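Local coordinates for Tll0287 protein (Thermosynechococcus elongatus, PDB 5B82) that binds a covalently attached heme c with histidine and cysteine as axial iron ligands in a PAS-like domain, and probably serves a redox or sensing role in photosynthesis, at residues L41-M44 with R45-L48; G72-A75 with K76-A79; Y93-P96 with N97-P100; H145-K148 with N149-P152; D113-H116 with H117-A120. All blocks are in the same frame, centred on the assembly; numbering follows the deposited sequence. Where two conformers were deposited one is given.

Interaction 1. Residues L41-M44 with R45-L48; sequences LDQM and RIGL. With HEC (heme c), chain B.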
# COMPACT_ATOMS: atom_id res chain seq x y z
N LEU A 41 9.65 0.78 2.88
CA LEU A 41 8.54 -0.16 2.94
C LEU A 41 8.16 -0.66 1.54
O LEU A 41 7.91 -1.86 1.33
CB LEU A 41 7.34 0.51 3.62
CG LEU A 41 6.15 -0.38 3.96
CD1 LEU A 41 6.58 -1.51 4.89
CD2 LEU A 41 5.04 0.45 4.61
N ASP A 42 8.15 0.26 0.57
CA ASP A 42 7.81 -0.08 -0.80
C ASP A 42 8.85 -1.02 -1.44
O ASP A 42 8.51 -2.03 -2.07
CB ASP A 42 7.66 1.20 -1.63
CG ASP A 42 6.93 0.95 -2.93
OD1 ASP A 42 5.81 0.40 -2.88
OD2 ASP A 42 7.48 1.29 -4.01
N GLN A 43 10.12 -0.68 -1.25
CA GLN A 43 11.19 -1.51 -1.79
C GLN A 43 11.19 -2.87 -1.11
O GLN A 43 11.57 -3.88 -1.71
CB GLN A 43 12.53 -0.80 -1.66
CG GLN A 43 12.71 0.35 -2.64
CD GLN A 43 12.86 -0.10 -4.08
OE1 GLN A 43 13.64 -1.00 -4.38
NE2 GLN A 43 12.11 0.53 -4.99
N MET A 44 10.74 -2.90 0.14
CA MET A 44 10.61 -4.17 0.84
C MET A 44 9.57 -5.04 0.18
O MET A 44 9.83 -6.22 -0.12
CB MET A 44 10.24 -3.97 2.31
CG MET A 44 9.74 -5.25 2.99
SD MET A 44 9.26 -4.92 4.70
CE MET A 44 8.15 -6.28 5.00
N ARG A 45 8.38 -4.48 -0.07
CA ARG A 45 7.37 -5.30 -0.74
C ARG A 45 7.87 -5.80 -2.09
O ARG A 45 7.76 -6.99 -2.41
CB ARG A 45 6.05 -4.55 -0.95
CG ARG A 45 4.89 -5.51 -1.25
CD ARG A 45 3.82 -4.85 -2.11
NE ARG A 45 3.47 -3.52 -1.61
CZ ARG A 45 2.62 -3.29 -0.62
NH1 ARG A 45 2.01 -4.30 -0.01
NH2 ARG A 45 2.38 -2.05 -0.24
N ILE A 46 8.42 -4.88 -2.88
CA ILE A 46 8.92 -5.24 -4.21
C ILE A 46 9.93 -6.38 -4.12
O ILE A 46 9.91 -7.32 -4.92
CB ILE A 46 9.52 -4.01 -4.90
CG1 ILE A 46 8.39 -3.11 -5.39
CG2 ILE A 46 10.41 -4.42 -6.06
CD1 ILE A 46 8.83 -1.70 -5.72
N GLY A 47 10.80 -6.29 -3.12
CA GLY A 47 11.79 -7.31 -2.87
C GLY A 47 11.19 -8.66 -2.53
O GLY A 47 11.65 -9.68 -3.05
N LEU A 48 10.17 -8.68 -1.68
CA LEU A 48 9.55 -9.96 -1.34
C LEU A 48 8.84 -10.58 -2.55
O LEU A 48 8.92 -11.79 -2.79
CB LEU A 48 8.58 -9.82 -0.16
CG LEU A 48 9.28 -9.49 1.17
CD1 LEU A 48 8.27 -9.19 2.28
CD2 LEU A 48 10.20 -10.63 1.55
FE HEC B . -0.31 -7.67 -2.17
CHA HEC B . -2.40 -6.57 0.27
CHB HEC B . 0.06 -4.37 -3.26
CHC HEC B . 1.98 -8.63 -4.48
CHD HEC B . -0.96 -10.95 -1.39
NA HEC B . -1.08 -5.82 -1.64
C1A HEC B . -1.83 -5.60 -0.51
C2A HEC B . -1.92 -4.17 -0.29
C3A HEC B . -1.23 -3.57 -1.27
C4A HEC B . -0.70 -4.59 -2.14
CMA HEC B . -1.03 -2.06 -1.49
CAA HEC B . -2.66 -3.47 0.88
CBA HEC B . -4.03 -2.93 0.46
CGA HEC B . -5.05 -4.04 0.48
O1A HEC B . -5.59 -4.38 -0.60
O2A HEC B . -5.29 -4.62 1.57
NB HEC B . 0.78 -6.68 -3.60
C1B HEC B . 0.84 -5.32 -3.86
C2B HEC B . 1.86 -5.08 -4.86
C3B HEC B . 2.38 -6.26 -5.20
C4B HEC B . 1.73 -7.28 -4.41
CMB HEC B . 2.23 -3.70 -5.46
CAB HEC B . 3.50 -6.51 -6.24
CBB HEC B . 4.84 -5.89 -5.76
NC HEC B . 0.35 -9.46 -2.84
C1C HEC B . 1.35 -9.63 -3.77
C2C HEC B . 1.74 -11.03 -3.76
C3C HEC B . 0.84 -11.70 -3.01
C4C HEC B . 0.01 -10.70 -2.35
CMC HEC B . 2.69 -11.64 -4.81
CAC HEC B . 0.75 -13.23 -2.78
CBC HEC B . 2.02 -13.89 -2.20
ND HEC B . -1.53 -8.62 -0.84
C1D HEC B . -1.53 -9.99 -0.59
C2D HEC B . -2.25 -10.24 0.65
C3D HEC B . -2.69 -8.87 1.14
C4D HEC B . -2.21 -7.93 0.17
CMD HEC B . -2.51 -11.60 1.33
CAD HEC B . -3.47 -8.53 2.43
CBD HEC B . -2.40 -8.32 3.49
CGD HEC B . -2.99 -7.79 4.78
O1D HEC B . -3.80 -8.50 5.42
O2D HEC B . -2.63 -6.65 5.17
O HOH W 1 4.88 -2.06 -3.66

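Interaction 2. Residues G72-A75 with K76-A79; sequences GKQA and KEIA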
# COMPACT_ATOMS: atom_id res chain seq x y z
N GLY A 72 2.19 -4.57 6.10
CA GLY A 72 1.23 -4.00 7.04
C GLY A 72 1.75 -4.02 8.47
O GLY A 72 1.57 -3.04 9.23
N LYS A 73 2.38 -5.13 8.84
CA LYS A 73 2.97 -5.22 10.18
C LYS A 73 4.01 -4.12 10.38
O LYS A 73 4.02 -3.41 11.40
CB LYS A 73 3.59 -6.60 10.41
CG LYS A 73 4.08 -6.83 11.83
CD LYS A 73 3.92 -8.29 12.24
CE LYS A 73 5.03 -9.17 11.68
NZ LYS A 73 6.22 -9.21 12.58
N GLN A 74 4.88 -3.96 9.39
CA GLN A 74 5.93 -2.96 9.47
C GLN A 74 5.35 -1.56 9.53
O GLN A 74 5.86 -0.70 10.25
CB GLN A 74 6.89 -3.06 8.28
CG GLN A 74 7.99 -2.03 8.33
CD GLN A 74 9.31 -2.61 8.72
OE1 GLN A 74 9.90 -3.40 7.98
NE2 GLN A 74 9.79 -2.24 9.90
N ALA A 75 4.28 -1.34 8.78
CA ALA A 75 3.56 -0.07 8.82
C ALA A 75 3.08 0.24 10.24
O ALA A 75 3.27 1.36 10.74
CB ALA A 75 2.39 -0.10 7.85
N LYS A 76 2.47 -0.75 10.89
CA LYS A 76 2.05 -0.55 12.28
C LYS A 76 3.23 -0.22 13.19
O LYS A 76 3.13 0.66 14.05
CB LYS A 76 1.28 -1.76 12.81
CG LYS A 76 -0.10 -1.91 12.22
CD LYS A 76 -0.85 -3.09 12.83
CE LYS A 76 -2.13 -3.36 12.06
NZ LYS A 76 -2.90 -4.49 12.65
N GLU A 77 4.34 -0.93 12.98
CA GLU A 77 5.54 -0.68 13.78
C GLU A 77 6.09 0.74 13.62
O GLU A 77 6.49 1.37 14.59
CB GLU A 77 6.63 -1.71 13.44
CG GLU A 77 6.25 -3.13 13.81
CD GLU A 77 7.34 -4.13 13.48
OE1 GLU A 77 8.24 -3.79 12.69
OE2 GLU A 77 7.28 -5.26 14.01
N ILE A 78 6.11 1.23 12.39
CA ILE A 78 6.57 2.58 12.09
C ILE A 78 5.65 3.62 12.72
O ILE A 78 6.10 4.58 13.37
CB ILE A 78 6.66 2.76 10.55
CG1 ILE A 78 7.69 1.79 9.98
CG2 ILE A 78 7.00 4.19 10.18
CD1 ILE A 78 7.78 1.77 8.46
N ALA A 79 4.34 3.41 12.55
CA ALA A 79 3.32 4.27 13.13
C ALA A 79 3.54 4.40 14.63
O ALA A 79 3.56 5.51 15.16
CB ALA A 79 1.94 3.71 12.85

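Interaction 3. Residues Y93-P96 with N97-P100; sequences YRNP and NHAP. With HEC (heme c), chain B.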
# COMPACT_ATOMS: atom_id res chain seq x y z
N TYR A 93 -9.35 -3.22 -2.20
CA TYR A 93 -8.54 -3.69 -1.09
C TYR A 93 -8.79 -5.15 -0.76
O TYR A 93 -9.87 -5.69 -1.03
CB TYR A 93 -8.81 -2.84 0.16
CG TYR A 93 -10.28 -2.70 0.45
CD1 TYR A 93 -10.94 -3.63 1.25
CD2 TYR A 93 -11.02 -1.66 -0.09
CE1 TYR A 93 -12.29 -3.52 1.50
CE2 TYR A 93 -12.36 -1.54 0.16
CZ TYR A 93 -12.99 -2.46 0.96
OH TYR A 93 -14.34 -2.34 1.20
N ARG A 94 -7.80 -5.78 -0.16
CA ARG A 94 -7.90 -7.16 0.28
C ARG A 94 -8.23 -7.17 1.77
O ARG A 94 -9.16 -7.85 2.20
CB ARG A 94 -6.57 -7.87 0.03
CG ARG A 94 -6.50 -9.30 0.50
CD ARG A 94 -5.57 -10.07 -0.42
NE ARG A 94 -6.17 -10.22 -1.74
CZ ARG A 94 -5.53 -10.68 -2.81
NH1 ARG A 94 -4.25 -11.00 -2.75
NH2 ARG A 94 -6.18 -10.79 -3.96
N ASN A 95 -7.47 -6.41 2.54
CA ASN A 95 -7.71 -6.26 3.96
C ASN A 95 -8.67 -5.08 4.18
O ASN A 95 -8.38 -3.96 3.75
CB ASN A 95 -6.38 -6.04 4.67
CG ASN A 95 -6.51 -5.95 6.18
OD1 ASN A 95 -7.50 -5.44 6.71
ND2 ASN A 95 -5.50 -6.45 6.89
N PRO A 96 -9.81 -5.33 4.85
CA PRO A 96 -10.79 -4.25 5.04
C PRO A 96 -10.25 -3.04 5.81
O PRO A 96 -10.85 -1.98 5.75
CB PRO A 96 -11.92 -4.94 5.82
CG PRO A 96 -11.28 -6.13 6.44
CD PRO A 96 -10.24 -6.59 5.47
N ASN A 97 -9.12 -3.20 6.49
CA ASN A 97 -8.51 -2.07 7.19
C ASN A 97 -7.87 -1.06 6.24
O ASN A 97 -7.43 0.02 6.65
CB ASN A 97 -7.47 -2.55 8.20
CG ASN A 97 -6.96 -1.44 9.10
OD1 ASN A 97 -7.74 -0.70 9.70
ND2 ASN A 97 -5.64 -1.30 9.18
N HIS A 98 -7.83 -1.42 4.96
CA HIS A 98 -7.16 -0.62 3.96
C HIS A 98 -8.13 0.11 3.02
O HIS A 98 -7.73 0.59 1.97
CB HIS A 98 -6.19 -1.51 3.17
CG HIS A 98 -5.12 -2.13 4.02
ND1 HIS A 98 -4.47 -3.29 3.68
CD2 HIS A 98 -4.60 -1.74 5.22
CE1 HIS A 98 -3.59 -3.60 4.62
NE2 HIS A 98 -3.65 -2.67 5.57
N ALA A 99 -9.40 0.20 3.41
CA ALA A 99 -10.38 0.91 2.59
C ALA A 99 -10.16 2.41 2.68
O ALA A 99 -9.60 2.91 3.66
CB ALA A 99 -11.80 0.55 3.02
N PRO A 100 -10.60 3.15 1.66
CA PRO A 100 -10.60 4.60 1.82
C PRO A 100 -11.58 4.96 2.93
O PRO A 100 -12.62 4.31 3.04
CB PRO A 100 -11.10 5.10 0.46
CG PRO A 100 -10.73 3.99 -0.50
CD PRO A 100 -10.98 2.74 0.29
FE HEC B . -0.31 -7.67 -2.17
CHA HEC B . -2.40 -6.57 0.27
CHB HEC B . 0.06 -4.37 -3.26
CHC HEC B . 1.98 -8.63 -4.48
CHD HEC B . -0.96 -10.95 -1.39
NA HEC B . -1.08 -5.82 -1.64
C1A HEC B . -1.83 -5.60 -0.51
C2A HEC B . -1.92 -4.17 -0.29
C3A HEC B . -1.23 -3.57 -1.27
C4A HEC B . -0.70 -4.59 -2.14
CMA HEC B . -1.03 -2.06 -1.49
CAA HEC B . -2.66 -3.47 0.88
CBA HEC B . -4.03 -2.93 0.46
CGA HEC B . -5.05 -4.04 0.48
O1A HEC B . -5.59 -4.38 -0.60
O2A HEC B . -5.29 -4.62 1.57
NB HEC B . 0.78 -6.68 -3.60
C1B HEC B . 0.84 -5.32 -3.86
C2B HEC B . 1.86 -5.08 -4.86
C3B HEC B . 2.38 -6.26 -5.20
C4B HEC B . 1.73 -7.28 -4.41
CMB HEC B . 2.23 -3.70 -5.46
CAB HEC B . 3.50 -6.51 -6.24
CBB HEC B . 4.84 -5.89 -5.76
NC HEC B . 0.35 -9.46 -2.84
C1C HEC B . 1.35 -9.63 -3.77
C2C HEC B . 1.74 -11.03 -3.76
C3C HEC B . 0.84 -11.70 -3.01
C4C HEC B . 0.01 -10.70 -2.35
CMC HEC B . 2.69 -11.64 -4.81
CAC HEC B . 0.75 -13.23 -2.78
CBC HEC B . 2.02 -13.89 -2.20
ND HEC B . -1.53 -8.62 -0.84
C1D HEC B . -1.53 -9.99 -0.59
C2D HEC B . -2.25 -10.24 0.65
C3D HEC B . -2.69 -8.87 1.14
C4D HEC B . -2.21 -7.93 0.17
CMD HEC B . -2.51 -11.60 1.33
CAD HEC B . -3.47 -8.53 2.43
CBD HEC B . -2.40 -8.32 3.49
CGD HEC B . -2.99 -7.79 4.78
O1D HEC B . -3.80 -8.50 5.42
O2D HEC B . -2.63 -6.65 5.17

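Interaction 4. Residues H145-K148 with N149-P152; sequences HGAK and NRRP. With HEC (heme c), chain B.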
# COMPACT_ATOMS: atom_id res chain seq x y z
N HIS A 145 -2.70 -10.75 -7.16
CA HIS A 145 -3.63 -9.67 -7.44
C HIS A 145 -4.00 -9.64 -8.93
O HIS A 145 -4.55 -8.65 -9.42
CB HIS A 145 -3.02 -8.33 -7.05
CG HIS A 145 -2.72 -8.19 -5.59
ND1 HIS A 145 -3.70 -8.12 -4.63
CD2 HIS A 145 -1.54 -8.07 -4.93
CE1 HIS A 145 -3.15 -7.96 -3.44
NE2 HIS A 145 -1.84 -7.93 -3.59
N GLY A 146 -3.67 -10.72 -9.64
CA GLY A 146 -3.99 -10.83 -11.05
C GLY A 146 -5.40 -11.36 -11.25
O GLY A 146 -6.35 -10.86 -10.65
N ALA A 147 -5.54 -12.38 -12.10
CA ALA A 147 -6.86 -12.94 -12.39
C ALA A 147 -7.55 -13.43 -11.13
O ALA A 147 -6.92 -14.06 -10.27
CB ALA A 147 -6.75 -14.07 -13.42
N LYS A 148 -8.84 -13.13 -11.02
CA LYS A 148 -9.63 -13.49 -9.85
C LYS A 148 -9.61 -14.99 -9.65
O LYS A 148 -9.50 -15.48 -8.53
CB LYS A 148 -11.07 -13.01 -10.00
CG LYS A 148 -11.96 -13.30 -8.80
CD LYS A 148 -13.39 -12.83 -9.05
CE LYS A 148 -14.30 -13.15 -7.87
NZ LYS A 148 -15.70 -12.71 -8.14
N ASN A 149 -9.70 -15.72 -10.76
CA ASN A 149 -9.74 -17.17 -10.73
C ASN A 149 -8.39 -17.82 -10.42
O ASN A 149 -8.32 -19.02 -10.17
CB ASN A 149 -10.27 -17.69 -12.07
CG ASN A 149 -9.52 -17.11 -13.26
OD1 ASN A 149 -8.52 -17.67 -13.72
ND2 ASN A 149 -9.99 -15.97 -13.75
N ARG A 150 -7.32 -17.02 -10.42
CA ARG A 150 -5.98 -17.55 -10.19
C ARG A 150 -5.37 -17.13 -8.86
O ARG A 150 -4.15 -17.19 -8.68
CB ARG A 150 -5.05 -17.19 -11.35
CG ARG A 150 -4.75 -18.36 -12.28
CD ARG A 150 -5.33 -18.16 -13.67
NE ARG A 150 -4.62 -17.13 -14.42
CZ ARG A 150 -4.82 -16.87 -15.71
NH1 ARG A 150 -5.71 -17.57 -16.41
NH2 ARG A 150 -4.13 -15.90 -16.31
N ARG A 151 -6.22 -16.73 -7.92
CA ARG A 151 -5.76 -16.37 -6.59
C ARG A 151 -5.42 -17.61 -5.77
O ARG A 151 -6.18 -18.59 -5.78
CB ARG A 151 -6.83 -15.55 -5.86
CG ARG A 151 -7.14 -14.20 -6.48
CD ARG A 151 -8.31 -13.53 -5.76
NE ARG A 151 -9.55 -14.29 -5.93
CZ ARG A 151 -10.59 -14.21 -5.11
NH1 ARG A 151 -10.54 -13.41 -4.06
NH2 ARG A 151 -11.68 -14.93 -5.34
N PRO A 152 -4.27 -17.58 -5.08
CA PRO A 152 -3.83 -18.68 -4.21
C PRO A 152 -4.90 -19.07 -3.19
O PRO A 152 -5.62 -18.20 -2.70
CB PRO A 152 -2.61 -18.10 -3.51
CG PRO A 152 -2.09 -17.08 -4.46
CD PRO A 152 -3.30 -16.48 -5.11
FE HEC B . -0.31 -7.67 -2.17
CHA HEC B . -2.40 -6.57 0.27
CHB HEC B . 0.06 -4.37 -3.26
CHC HEC B . 1.98 -8.63 -4.48
CHD HEC B . -0.96 -10.95 -1.39
NA HEC B . -1.08 -5.82 -1.64
C1A HEC B . -1.83 -5.60 -0.51
C2A HEC B . -1.92 -4.17 -0.29
C3A HEC B . -1.23 -3.57 -1.27
C4A HEC B . -0.70 -4.59 -2.14
CMA HEC B . -1.03 -2.06 -1.49
CAA HEC B . -2.66 -3.47 0.88
CBA HEC B . -4.03 -2.93 0.46
CGA HEC B . -5.05 -4.04 0.48
O1A HEC B . -5.59 -4.38 -0.60
O2A HEC B . -5.29 -4.62 1.57
NB HEC B . 0.78 -6.68 -3.60
C1B HEC B . 0.84 -5.32 -3.86
C2B HEC B . 1.86 -5.08 -4.86
C3B HEC B . 2.38 -6.26 -5.20
C4B HEC B . 1.73 -7.28 -4.41
CMB HEC B . 2.23 -3.70 -5.46
CAB HEC B . 3.50 -6.51 -6.24
CBB HEC B . 4.84 -5.89 -5.76
NC HEC B . 0.35 -9.46 -2.84
C1C HEC B . 1.35 -9.63 -3.77
C2C HEC B . 1.74 -11.03 -3.76
C3C HEC B . 0.84 -11.70 -3.01
C4C HEC B . 0.01 -10.70 -2.35
CMC HEC B . 2.69 -11.64 -4.81
CAC HEC B . 0.75 -13.23 -2.78
CBC HEC B . 2.02 -13.89 -2.20
ND HEC B . -1.53 -8.62 -0.84
C1D HEC B . -1.53 -9.99 -0.59
C2D HEC B . -2.25 -10.24 0.65
C3D HEC B . -2.69 -8.87 1.14
C4D HEC B . -2.21 -7.93 0.17
CMD HEC B . -2.51 -11.60 1.33
CAD HEC B . -3.47 -8.53 2.43
CBD HEC B . -2.40 -8.32 3.49
CGD HEC B . -2.99 -7.79 4.78
O1D HEC B . -3.80 -8.50 5.42
O2D HEC B . -2.63 -6.65 5.17
O HOH W 2 -3.61 -14.06 -13.14

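Interaction 5. Residues D113-H116 with H117-A120; sequences DNNH and HLQA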
# COMPACT_ATOMS: atom_id res chain seq x y z
N ASP A 113 -4.47 8.81 -9.71
CA ASP A 113 -5.14 8.27 -10.89
C ASP A 113 -5.10 9.23 -12.07
O ASP A 113 -5.03 8.80 -13.21
CB ASP A 113 -6.60 7.90 -10.56
CG ASP A 113 -7.29 7.16 -11.69
OD1 ASP A 113 -6.96 5.97 -11.92
OD2 ASP A 113 -8.17 7.76 -12.33
N ASN A 114 -5.15 10.52 -11.79
CA ASN A 114 -5.21 11.52 -12.85
C ASN A 114 -3.86 11.99 -13.37
O ASN A 114 -3.79 12.66 -14.40
CB ASN A 114 -6.05 12.72 -12.42
CG ASN A 114 -7.53 12.41 -12.41
OD1 ASN A 114 -8.01 11.59 -13.19
ND2 ASN A 114 -8.27 13.07 -11.51
N ASN A 115 -2.79 11.66 -12.65
CA ASN A 115 -1.44 12.00 -13.07
C ASN A 115 -0.49 10.81 -12.90
O ASN A 115 0.04 10.59 -11.82
CB ASN A 115 -0.92 13.20 -12.29
CG ASN A 115 0.46 13.66 -12.75
OD1 ASN A 115 1.00 13.15 -13.74
ND2 ASN A 115 1.01 14.64 -12.05
N HIS A 116 -0.28 10.03 -13.96
CA HIS A 116 0.54 8.83 -13.80
C HIS A 116 1.99 9.11 -13.39
O HIS A 116 2.65 8.25 -12.80
CB HIS A 116 0.44 7.90 -15.02
CG HIS A 116 1.10 8.43 -16.26
ND1 HIS A 116 0.68 9.57 -16.91
CD2 HIS A 116 2.13 7.94 -16.99
CE1 HIS A 116 1.43 9.77 -17.98
NE2 HIS A 116 2.32 8.80 -18.05
N HIS A 117 2.47 10.31 -13.67
CA HIS A 117 3.82 10.69 -13.29
C HIS A 117 3.90 11.07 -11.80
O HIS A 117 4.98 11.11 -11.22
CB HIS A 117 4.30 11.87 -14.12
CG HIS A 117 4.49 11.56 -15.57
ND1 HIS A 117 5.66 11.01 -16.06
CD2 HIS A 117 3.68 11.74 -16.64
CE1 HIS A 117 5.55 10.85 -17.37
NE2 HIS A 117 4.36 11.28 -17.75
N LEU A 118 2.76 11.37 -11.20
CA LEU A 118 2.78 11.81 -9.80
C LEU A 118 3.13 10.65 -8.88
O LEU A 118 2.34 9.72 -8.73
CB LEU A 118 1.41 12.39 -9.41
CG LEU A 118 1.28 12.86 -7.96
CD1 LEU A 118 2.21 14.02 -7.70
CD2 LEU A 118 -0.17 13.24 -7.68
N GLN A 119 4.30 10.70 -8.25
CA GLN A 119 4.69 9.60 -7.37
C GLN A 119 4.23 9.76 -5.93
O GLN A 119 3.89 8.78 -5.26
CB GLN A 119 6.20 9.38 -7.39
CG GLN A 119 6.71 8.88 -8.74
CD GLN A 119 5.88 7.72 -9.29
OE1 GLN A 119 5.68 6.70 -8.63
NE2 GLN A 119 5.38 7.87 -10.53
N ALA A 120 4.25 11.00 -5.44
CA ALA A 120 3.88 11.23 -4.04
C ALA A 120 3.63 12.70 -3.79
O ALA A 120 4.07 13.55 -4.55
CB ALA A 120 4.98 10.74 -3.10
O HOH W 3 3.80 5.59 -11.86

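Interaction 1. Residues L41-M44 with R45-L48
D42 and R45 meet through one water. It donates to D42 OD1 at 2.7 Å and accepts from R45 NE at 2.9 Å, lying at the edge of the guanidinium and in its plane. D42 OD1 and R45 NE themselves stay 4.7 Å apart, so the opposite charges are joined by the water and not by a direct salt bridge. Y176 OH closes the group: it hydrogen-bonds to both D42 OD1 and R45 NH2, and R45 NH2 also reaches Q88 OE1. These bonds would restrain the guanidinium's rotation, and the carboxylate probably steadies its positive charge. The helical backbone supplies the next layer, with I46 N bonded almost straight to D42 O (175°), and equivalent i to i+4 bonds joining R45 to L41, G47 to Q43 and L48 to M44. R45 leaves the helix with CG anti to the backbone N (chi1 -163°), and a near-extended chi2 carries CD to 3.4 Å from HEC C2B; the bend at chi3 then sets one guanidinium face over the porphyrin near HEC CHB. Packing completes the turn. I46 CD1 rests 3.7 Å from D42 OD2, and M44 and L48 run side by side with the M44 CE methyl 4.0 Å from L48 CD1. M44 also leans on P70 and Q74 of helix 69-82. Helix 28-49 thus lines the heme c pocket of a PAS-like domain, its R45 lying beside the axial ligand C68.

Interaction 2. Residues G72-A75 with K76-A79
Q74 meets both E77 and I78 one turn further along helix 69-82. The backbone bonds come first: K76 N to G72 O, E77 N to K73 O, I78 N to Q74 O and A79 N to A75 O are regular i to i+4 links of 2.9 to 3.0 Å. Apolar contact is carried by Q74 and I78. The Q74 chain starts anti to the backbone N (chi1 180°), which puts its CG methylene 3.8 Å from I78 CD1; the bend at chi2 then directs the amide toward E77. I78 CG1 also presses on the carbonyl of its own helix, 3.1 Å from Q74 O. A75 and A79 carry small methyls on the face that packs on V86 of strand 85-89, while Q74 also touches M44 of helix 28-49. Polar side-chain contacts are looser. The Q74 amide and the E77 carboxylate stand nearly perpendicular, their planes 80° apart, with Q74 NE2 3.5 Å from E77 OE1. At the other carboxylate oxygen, K73 approaches obliquely: K73 NZ is 4.3 Å from E77 OE2, beyond a salt bridge, and K73 CG is 4.2 Å from the same oxygen. The extended E77 chain covers the K73 carbonyl, with E77 CG 3.3 Å from K73 O. Opposite charges at i and i+4 on this exposed face probably give only a weak, solvent-screened attraction, whereas the directional hold between the two turns comes from the backbone bonds.

Interaction 3. Residues Y93-P96 with N97-P100
The N95 side chain, its CG anti to the backbone N (chi1 -176°), lies between the turn and the heme with CG over one face of the H98 ring, and chi2 (-35°) turns OD1 to N97 N and ND2 to a heme propionate. H98 CG lies beside its own N, so that its ring passes the N95 side chain. N95 OD1 accepts from N97 N at 2.8 Å, an Asx turn, and N95 O takes H98 N at 2.9 Å from above its carbonyl plane. One heme propionate is gripped from several directions. HEC O2A receives H98 ND1 at 2.6 Å, in the plane of the imidazole and nearly straight (166°), and N95 N at 3.0 Å; R94 N donates to HEC O1A at 2.7 Å and more weakly to O2A. The second propionate is held by N95 ND2, which donates to HEC O1D at 3.0 Å and weakly to O2D. Two backbone amides and an imidazole around one carboxylate would favour its ionised form. Within the same loop, the A99 methyl makes a CH-pi contact over the Y93 ring, 3.9 Å from A99 CB to the ring centroid. The R94 chain runs over pyrrole ring D, on the side of the axial histidine, to a salt bridge with D162, and Y159 and R173 add further heme bonds. The loop after strand 85-89 is thus a propionate-binding site of the heme c pocket.

Interaction 4. Residues H145-K148 with N149-P152
K148 and R151 run side by side and point the same way, the K148 CG methylene 3.8 Å from R151 NH2. Their like charges keep apart, K148 NZ standing 5.4 Å from R151 NH2. R151 bends at chi3, turning its guanidinium edge-on to the chain: R151 NE donates to K148 O at 2.9 Å, on a lone pair and in the carbonyl plane, with K148 O also lying close to the guanidinium plane. A salt bridge from R151 NH1 to D162 gives the same group a second anchor. R150 is turned quite differently, laying one face of its guanidinium over the A147 methyl, A147 CB being 3.9 Å from R150 NE. Its backbone N reaches A147 O at 3.0 Å from well above the carbonyl plane, and a water accepts from A147 N at 2.8 Å and, weakly, from R150 NE. This turn follows directly on the CXXCH heme c attachment motif, in which C141 and C144 bind the porphyrin covalently and H145 is the axial histidine. The H145 imidazole reaches the heme, where H145 NE2 binds the iron at 2.1 Å and C68 is the other axial ligand. H145 ND1 donates to A164 O, which would help fix the ring's rotation about the iron bond and would probably strengthen its donation to the metal. N149 ND2 lies 3.8 Å from A147 CB.

Interaction 5. Residues D113-H116 with H117-A120
N115 O accepts L118 N at 2.9 Å, closing a type I beta turn from N115 to L118 that leads out of helix 103-114 toward strand 120-125. The same oxygen takes a weak bond from R134 of strand 128-136, which also holds L118 O. N115 adds an Asx turn inside the beta turn: with its CG anti to the backbone N (chi1 -176°), the amide folds back and N115 OD1 accepts H117 N at 3.2 Å, a bent bond of 138° whose donor sits well above the amide plane. N115 ND2 meanwhile lies against L118, 3.5 Å from L118 CB. Q119 adds side-chain bonds: its NE2 gives a weak bond to H117 O and meets a water at 3.1 Å that also reaches H116 O, while Q119 OE1 is held by R133. On the exposed outer face the H116 and H117 imidazoles lie side by side, pointing the same way, their centroids 4.0 Å apart and planes inclined by 49°. H117 CD2 sits over one face of the H116 ring, offset toward its rim, 3.3 Å from H116 CE1.

In the fold
Interactions 1, 3 and 4 all touch the heme c, each at a different part of it: R45 over the porphyrin, the 93-100 loop at the propionates and H145 at the iron. Interactions 3 and 4 also meet directly, R94 NH1 lying 3.3 Å from H145 CE1, whereas interactions 1 and 3 sit on opposite sides of the chain's centre, their centres about 19 Å apart. Interaction 2 backs interaction 1 from the next helix, with M44 SD 3.7 Å from Q74 OE1, and its G72 comes within about 5 Å of the heme. Interaction 5 is far from the heme, its Q119 side chain about 11 Å from it.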